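Local coordinates for protein 6-phosphogluconolactonase (Leishmania braziliensis, PDB 3CSS) that probably hydrolyses 6-phosphogluconolactone to 6-phosphogluconate, the second step in the oxidative stage of the pentose phosphate pathway, at residues R110-T115 with W127-D132; G121-A126 with V186-P191. All coordinates share one frame; numbering follows the deposited sequence. Where two conformers were deposited one is given.

Contact 1: R110-T115 with W127-D132; sequences RAALAT and WAVAQD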
ATOM      1  N   ARG A 110       2.972  -2.332  19.742  1.00 30.78           N
ATOM      2  CA  ARG A 110       3.183  -2.050  21.171  0.50 31.47           C
ATOM      3  C   ARG A 110       4.410  -1.202  21.469  1.00 31.13           C
ATOM      4  O   ARG A 110       4.391  -0.315  22.314  1.00 32.03           O
ATOM      5  CB  ARG A 110       3.349  -3.366  21.932  0.50 31.60           C
ATOM      6  CG  ARG A 110       2.086  -3.935  22.548  0.50 33.01           C
ATOM      7  CD  ARG A 110       2.454  -4.585  23.861  0.50 33.49           C
ATOM      8  NE  ARG A 110       3.393  -3.729  24.578  0.50 33.83           N
ATOM      9  CZ  ARG A 110       3.031  -2.809  25.463  0.50 34.41           C
ATOM     10  NH1 ARG A 110       1.749  -2.654  25.767  0.50 34.84           N
ATOM     11  NH2 ARG A 110       3.947  -2.060  26.055  0.50 35.07           N
ATOM     12  N   ALA A 111       5.516  -1.524  20.801  1.00 31.42           N
ATOM     13  CA  ALA A 111       6.782  -0.815  21.051  1.00 31.07           C
ATOM     14  C   ALA A 111       6.708   0.692  20.737  1.00 30.86           C
ATOM     15  O   ALA A 111       7.513   1.471  21.250  1.00 30.45           O
ATOM     16  CB  ALA A 111       7.923  -1.463  20.265  1.00 31.39           C
ATOM     17  N   ALA A 112       5.746   1.087  19.900  1.00 30.58           N
ATOM     18  CA  ALA A 112       5.583   2.479  19.459  1.00 30.39           C
ATOM     19  C   ALA A 112       4.481   3.267  20.172  1.00 30.63           C
ATOM     20  O   ALA A 112       4.474   4.487  20.111  1.00 30.53           O
ATOM     21  CB  ALA A 112       5.328   2.515  17.945  1.00 30.26           C
ATOM     22  N   LEU A 113       3.541   2.592  20.827  1.00 30.74           N
ATOM     23  CA  LEU A 113       2.332   3.280  21.303  1.00 31.09           C
ATOM     24  C   LEU A 113       2.604   4.401  22.334  1.00 31.09           C
ATOM     25  O   LEU A 113       1.908   5.422  22.343  1.00 31.29           O
ATOM     26  CB  LEU A 113       1.304   2.275  21.844  1.00 31.48           C
ATOM     27  CG  LEU A 113       0.681   1.306  20.834  1.00 31.70           C
ATOM     28  CD1 LEU A 113      -0.322   0.398  21.542  1.00 32.14           C
ATOM     29  CD2 LEU A 113       0.025   2.055  19.689  1.00 33.63           C
ATOM     30  N   ALA A 114       3.618   4.235  23.178  1.00 31.20           N
ATOM     31  CA  ALA A 114       3.945   5.271  24.171  1.00 30.98           C
ATOM     32  C   ALA A 114       4.502   6.574  23.547  1.00 30.67           C
ATOM     33  O   ALA A 114       4.440   7.621  24.184  1.00 31.15           O
ATOM     34  CB  ALA A 114       4.915   4.724  25.243  1.00 31.33           C
ATOM     35  N   THR A 115       5.027   6.514  22.317  1.00 29.99           N
ATOM     36  CA  THR A 115       5.695   7.676  21.703  1.00 29.38           C
ATOM     37  C   THR A 115       5.280   8.020  20.249  1.00 29.32           C
ATOM     38  O   THR A 115       5.777   9.000  19.678  1.00 28.97           O
ATOM     39  CB  THR A 115       7.241   7.487  21.747  1.00 29.26           C
ATOM     40  OG1 THR A 115       7.609   6.344  20.966  1.00 29.70           O
ATOM     41  CG2 THR A 115       7.745   7.312  23.196  1.00 28.45           C
ATOM     42  N   TRP A 127      10.893   2.515  14.471  1.00 26.48           N
ATOM     43  CA  TRP A 127      11.879   1.548  13.978  1.00 25.98           C
ATOM     44  C   TRP A 127      11.741   0.181  14.632  1.00 26.06           C
ATOM     45  O   TRP A 127      11.892  -0.832  13.962  1.00 25.86           O
ATOM     46  CB  TRP A 127      13.308   2.057  14.164  1.00 25.85           C
ATOM     47  CG  TRP A 127      13.840   2.880  13.008  1.00 25.11           C
ATOM     48  CD1 TRP A 127      14.336   4.144  13.069  1.00 25.58           C
ATOM     49  CD2 TRP A 127      13.936   2.478  11.631  1.00 25.25           C
ATOM     50  NE1 TRP A 127      14.734   4.561  11.818  1.00 26.29           N
ATOM     51  CE2 TRP A 127      14.493   3.561  10.916  1.00 26.22           C
ATOM     52  CE3 TRP A 127      13.599   1.311  10.929  1.00 24.78           C
ATOM     53  CZ2 TRP A 127      14.731   3.507   9.549  1.00 24.85           C
ATOM     54  CZ3 TRP A 127      13.834   1.264   9.570  1.00 24.69           C
ATOM     55  CH2 TRP A 127      14.388   2.355   8.892  1.00 24.81           C
ATOM     56  N   ALA A 128      11.469   0.153  15.932  1.00 26.46           N
ATOM     57  CA  ALA A 128      11.289  -1.111  16.634  1.00 26.24           C
ATOM     58  C   ALA A 128      10.138  -1.911  16.009  1.00 26.51           C
ATOM     59  O   ALA A 128      10.275  -3.111  15.761  1.00 26.76           O
ATOM     60  CB  ALA A 128      11.046  -0.862  18.114  1.00 26.49           C
ATOM     61  N   VAL A 129       9.018  -1.233  15.735  1.00 26.01           N
ATOM     62  CA  VAL A 129       7.864  -1.864  15.067  1.00 26.10           C
ATOM     63  C   VAL A 129       8.206  -2.286  13.623  1.00 26.32           C
ATOM     64  O   VAL A 129       7.891  -3.403  13.219  1.00 26.31           O
ATOM     65  CB  VAL A 129       6.615  -0.941  15.077  1.00 26.28           C
ATOM     66  CG1 VAL A 129       5.470  -1.560  14.279  1.00 25.08           C
ATOM     67  CG2 VAL A 129       6.181  -0.645  16.506  1.00 25.33           C
ATOM     68  N   ALA A 130       8.869  -1.404  12.873  1.00 26.50           N
ATOM     69  CA  ALA A 130       9.305  -1.699  11.503  1.00 26.89           C
ATOM     70  C   ALA A 130      10.159  -2.960  11.431  1.00 27.19           C
ATOM     71  O   ALA A 130       9.955  -3.813  10.565  1.00 26.63           O
ATOM     72  CB  ALA A 130      10.079  -0.501  10.901  1.00 27.27           C
ATOM     73  N   GLN A 131      11.116  -3.065  12.349  1.00 27.58           N
ATOM     74  CA  GLN A 131      12.064  -4.179  12.355  1.00 28.08           C
ATOM     75  C   GLN A 131      11.391  -5.520  12.649  1.00 27.75           C
ATOM     76  O   GLN A 131      11.664  -6.520  11.985  1.00 27.35           O
ATOM     77  CB  GLN A 131      13.177  -3.890  13.344  1.00 28.60           C
ATOM     78  CG  GLN A 131      14.088  -2.770  12.865  1.00 30.46           C
ATOM     79  CD  GLN A 131      15.188  -3.261  11.938  1.00 32.85           C
ATOM     80  OE1 GLN A 131      15.123  -3.080  10.708  1.00 33.30           O
ATOM     81  NE2 GLN A 131      16.220  -3.870  12.525  1.00 30.35           N
ATOM     82  N   ASP A 132      10.481  -5.527  13.616  1.00 27.35           N
ATOM     83  CA  ASP A 132       9.715  -6.729  13.940  1.00 27.58           C
ATOM     84  C   ASP A 132       8.814  -7.154  12.768  1.00 26.62           C
ATOM     85  O   ASP A 132       8.664  -8.351  12.487  1.00 26.51           O
ATOM     86  CB  ASP A 132       8.879  -6.514  15.208  1.00 27.91           C
ATOM     87  CG  ASP A 132       9.700  -6.637  16.502  1.00 32.05           C
ATOM     88  OD1 ASP A 132      10.909  -7.003  16.461  1.00 36.29           O
ATOM     89  OD2 ASP A 132       9.114  -6.378  17.583  1.00 36.04           O
TER
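Ala112 and Val129 make the tight part of this contact: the methyl CB of Ala112 meets CG2 of Val129 at 3.6 Å. The branch is aimed by the valine's first torsion, which sets CG1 anti to the backbone N (chi1 175°) and leaves CG2 beside that N, reaching across toward the short helix 110-113. CG2 also lies 3.8 Å from the backbone N of Ala112, so the methyl rests against main chain as well as side chain. Both residues are buried. Ala112 leans further on Leu78, and Val129 on Ile107.

The other half is looser and faces solvent. CB of Ala111 touches CB of Ala128 at 3.8 Å, methyl against methyl, and stands 4.2 Å from CG2 of Val129; Ala111 is exposed and Ala128 partly so. Alanine suits three of the four touching positions because a single methyl lets the backbones come close, with CA of Ala111 6.2 Å from CA of Val129. The valine supplies the one longer, branched side chain that fills the buried side. The side chains that meet are all apolar. A peripheral helical turn is thus packed on helix 123-140, which also packs, through Val129 and the neighbouring Ala130, on strands at one edge of the mixed, mainly parallel alpha/beta sheet of the glucosamine-6-phosphate isomerase/6-phosphogluconolactonase family.

Contact 2: G121-A126 with V186-P191; sequences GGLDGA and VSVSFP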
ATOM      1  N   GLY A 121      10.088  12.510  19.015  1.00 31.87           N
ATOM      2  CA  GLY A 121      10.431  11.422  19.942  1.00 31.73           C
ATOM      3  C   GLY A 121      10.001  10.022  19.541  1.00 31.30           C
ATOM      4  O   GLY A 121      10.448   9.043  20.146  1.00 30.94           O
ATOM      5  N   GLY A 122       9.142   9.923  18.524  1.00 30.90           N
ATOM      6  CA  GLY A 122       8.566   8.638  18.110  1.00 30.78           C
ATOM      7  C   GLY A 122       9.437   7.759  17.226  1.00 30.35           C
ATOM      8  O   GLY A 122       9.084   6.602  16.960  1.00 30.92           O
ATOM      9  N   LEU A 123      10.561   8.293  16.758  1.00 29.62           N
ATOM     10  CA  LEU A 123      11.380   7.604  15.761  1.00 28.95           C
ATOM     11  C   LEU A 123      11.841   6.214  16.202  1.00 28.65           C
ATOM     12  O   LEU A 123      11.729   5.264  15.438  1.00 27.56           O
ATOM     13  CB  LEU A 123      12.595   8.458  15.382  1.00 29.14           C
ATOM     14  CG  LEU A 123      13.600   7.815  14.420  1.00 28.85           C
ATOM     15  CD1 LEU A 123      12.964   7.505  13.066  1.00 26.67           C
ATOM     16  CD2 LEU A 123      14.815   8.717  14.267  1.00 29.15           C
ATOM     17  N   ASP A 124      12.375   6.095  17.423  1.00 28.53           N
ATOM     18  CA  ASP A 124      12.976   4.824  17.884  1.00 28.93           C
ATOM     19  C   ASP A 124      11.960   3.687  18.036  1.00 28.46           C
ATOM     20  O   ASP A 124      12.232   2.521  17.673  1.00 28.64           O
ATOM     21  CB  ASP A 124      13.688   5.006  19.227  1.00 29.20           C
ATOM     22  CG  ASP A 124      14.979   5.795  19.120  1.00 31.01           C
ATOM     23  OD1 ASP A 124      15.387   6.177  18.002  1.00 33.99           O
ATOM     24  OD2 ASP A 124      15.592   6.030  20.185  1.00 33.72           O
ATOM     25  N   GLY A 125      10.785   4.055  18.556  1.00 28.26           N
ATOM     26  CA  GLY A 125       9.644   3.155  18.652  1.00 27.99           C
ATOM     27  C   GLY A 125       9.107   2.717  17.300  1.00 27.39           C
ATOM     28  O   GLY A 125       8.744   1.554  17.129  1.00 27.60           O
ATOM     29  N   ALA A 126       9.032   3.647  16.346  1.00 27.14           N
ATOM     30  CA  ALA A 126       8.633   3.321  14.980  1.00 26.79           C
ATOM     31  C   ALA A 126       9.590   2.297  14.346  1.00 26.16           C
ATOM     32  O   ALA A 126       9.148   1.326  13.747  1.00 26.38           O
ATOM     33  CB  ALA A 126       8.533   4.614  14.116  1.00 26.26           C
ATOM     34  N   VAL A 186      10.837  -2.761   5.549  1.00 15.48           N
ATOM     35  CA  VAL A 186       9.865  -1.883   6.199  1.00 14.80           C
ATOM     36  C   VAL A 186      10.604  -0.663   6.733  1.00 14.91           C
ATOM     37  O   VAL A 186      11.603  -0.793   7.460  1.00 16.18           O
ATOM     38  CB  VAL A 186       9.125  -2.596   7.378  1.00 14.08           C
ATOM     39  CG1 VAL A 186       8.065  -1.705   7.977  1.00 14.81           C
ATOM     40  CG2 VAL A 186       8.534  -3.908   6.930  1.00 16.92           C
ATOM     41  N   SER A 187      10.125   0.518   6.360  1.00 15.71           N
ATOM     42  CA  SER A 187      10.724   1.765   6.798  1.00 15.45           C
ATOM     43  C   SER A 187       9.707   2.543   7.642  1.00 15.44           C
ATOM     44  O   SER A 187       8.651   2.020   7.999  1.00 15.91           O
ATOM     45  CB  SER A 187      11.158   2.572   5.581  1.00 15.97           C
ATOM     46  OG  SER A 187      11.977   3.679   5.935  1.00 17.12           O
ATOM     47  N   VAL A 188      10.048   3.784   7.965  1.00 14.91           N
ATOM     48  CA  VAL A 188       9.290   4.589   8.903  1.00 15.19           C
ATOM     49  C   VAL A 188       9.119   6.023   8.403  1.00 15.38           C
ATOM     50  O   VAL A 188       9.916   6.519   7.601  1.00 15.00           O
ATOM     51  CB  VAL A 188       9.996   4.594  10.282  1.00 15.18           C
ATOM     52  CG1 VAL A 188      10.109   3.160  10.797  1.00 15.16           C
ATOM     53  CG2 VAL A 188      11.365   5.264  10.214  1.00 15.03           C
ATOM     54  N   SER A 189       8.097   6.697   8.908  1.00 15.11           N
ATOM     55  CA  SER A 189       7.863   8.086   8.559  1.00 15.51           C
ATOM     56  C   SER A 189       6.891   8.725   9.512  1.00 15.89           C
ATOM     57  O   SER A 189       6.122   8.033  10.166  1.00 15.67           O
ATOM     58  CB  SER A 189       7.236   8.162   7.178  1.00 16.25           C
ATOM     59  OG  SER A 189       5.979   7.515   7.207  1.00 15.56           O
ATOM     60  N   PHE A 190       6.933  10.049   9.547  1.00 16.43           N
ATOM     61  CA  PHE A 190       5.873  10.864  10.137  1.00 16.59           C
ATOM     62  C   PHE A 190       5.189  11.606   8.970  1.00 16.26           C
ATOM     63  O   PHE A 190       5.848  11.991   7.983  1.00 16.87           O
ATOM     64  CB  PHE A 190       6.453  11.865  11.160  1.00 16.47           C
ATOM     65  CG  PHE A 190       5.428  12.408  12.115  1.00 16.48           C
ATOM     66  CD1 PHE A 190       5.084  11.674  13.244  1.00 16.54           C
ATOM     67  CD2 PHE A 190       4.789  13.624  11.878  1.00 17.26           C
ATOM     68  CE1 PHE A 190       4.138  12.132  14.132  1.00 17.06           C
ATOM     69  CE2 PHE A 190       3.833  14.100  12.754  1.00 17.43           C
ATOM     70  CZ  PHE A 190       3.517  13.355  13.906  1.00 18.10           C
ATOM     71  N   PRO A 191       3.865  11.783   9.048  1.00 16.15           N
ATOM     72  CA  PRO A 191       3.202  12.472   7.947  1.00 15.66           C
ATOM     73  C   PRO A 191       3.713  13.878   7.678  1.00 15.64           C
ATOM     74  O   PRO A 191       4.251  14.549   8.563  1.00 14.85           O
ATOM     75  CB  PRO A 191       1.719  12.514   8.357  1.00 15.35           C
ATOM     76  CG  PRO A 191       1.712  12.225   9.809  1.00 17.44           C
ATOM     77  CD  PRO A 191       2.906  11.354  10.078  1.00 16.59           C
TER
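The N-terminal part of helix 123-140 passes over the edge strand 186-189, with CA of Ala126 6.2 Å from CA of Val188. From the strand, Val188 carries the whole contact, and its two methyls divide the work. CG1 lies 4.0 Å from CB of Ala126 and reaches the helix backbone too, 3.6 Å from the carbonyl O of Ala126. CG2 meets CD1 of Leu123, one turn earlier, at 4.0 Å.

Leu123 has its CG anti to the backbone N (chi1 176°), and although its CB does not head for the strand, the CD1 branch arrives there; the leucine and valine side chains cross at about a right angle. A small alanine suits the place where the helix lies near the strand, while the longer leucine spans to the second methyl and also touches Trp200. On the strand's other face, Ser187 and Ser189 point away from the helix, with Ser187 OG hydrogen-bonded to Asp181 OD2 and Ser189 OG to Ser171 O.

Val188 offers the helix an apolar surface while the serine hydroxyls are satisfied on the other face, so this contact probably gains its stability from burial and fit rather than polar bonds.

Both contacts use helix 123-140, and their centres lie 8 Å apart. Contact 1 receives the short helix 110-113, while in contact 2 the start of the same long helix, and beyond it Trp127 and Ala130, packs on strand 186-189. The two join directly: CB of Ala112 in contact 1 comes within 3.6 Å of the carbonyl O of Gly125 in contact 2, and Val188 of contact 2 also touches the 127-132 segment, its CG1 lying 3.7 Å from CB of Ala130 and its CG2 3.6 Å from CE2 of Trp127. The helix therefore links the peripheral turn to the edge of the mixed sheet. Contact centres about 19 and 17 Å from the chain centre place both well away from its middle.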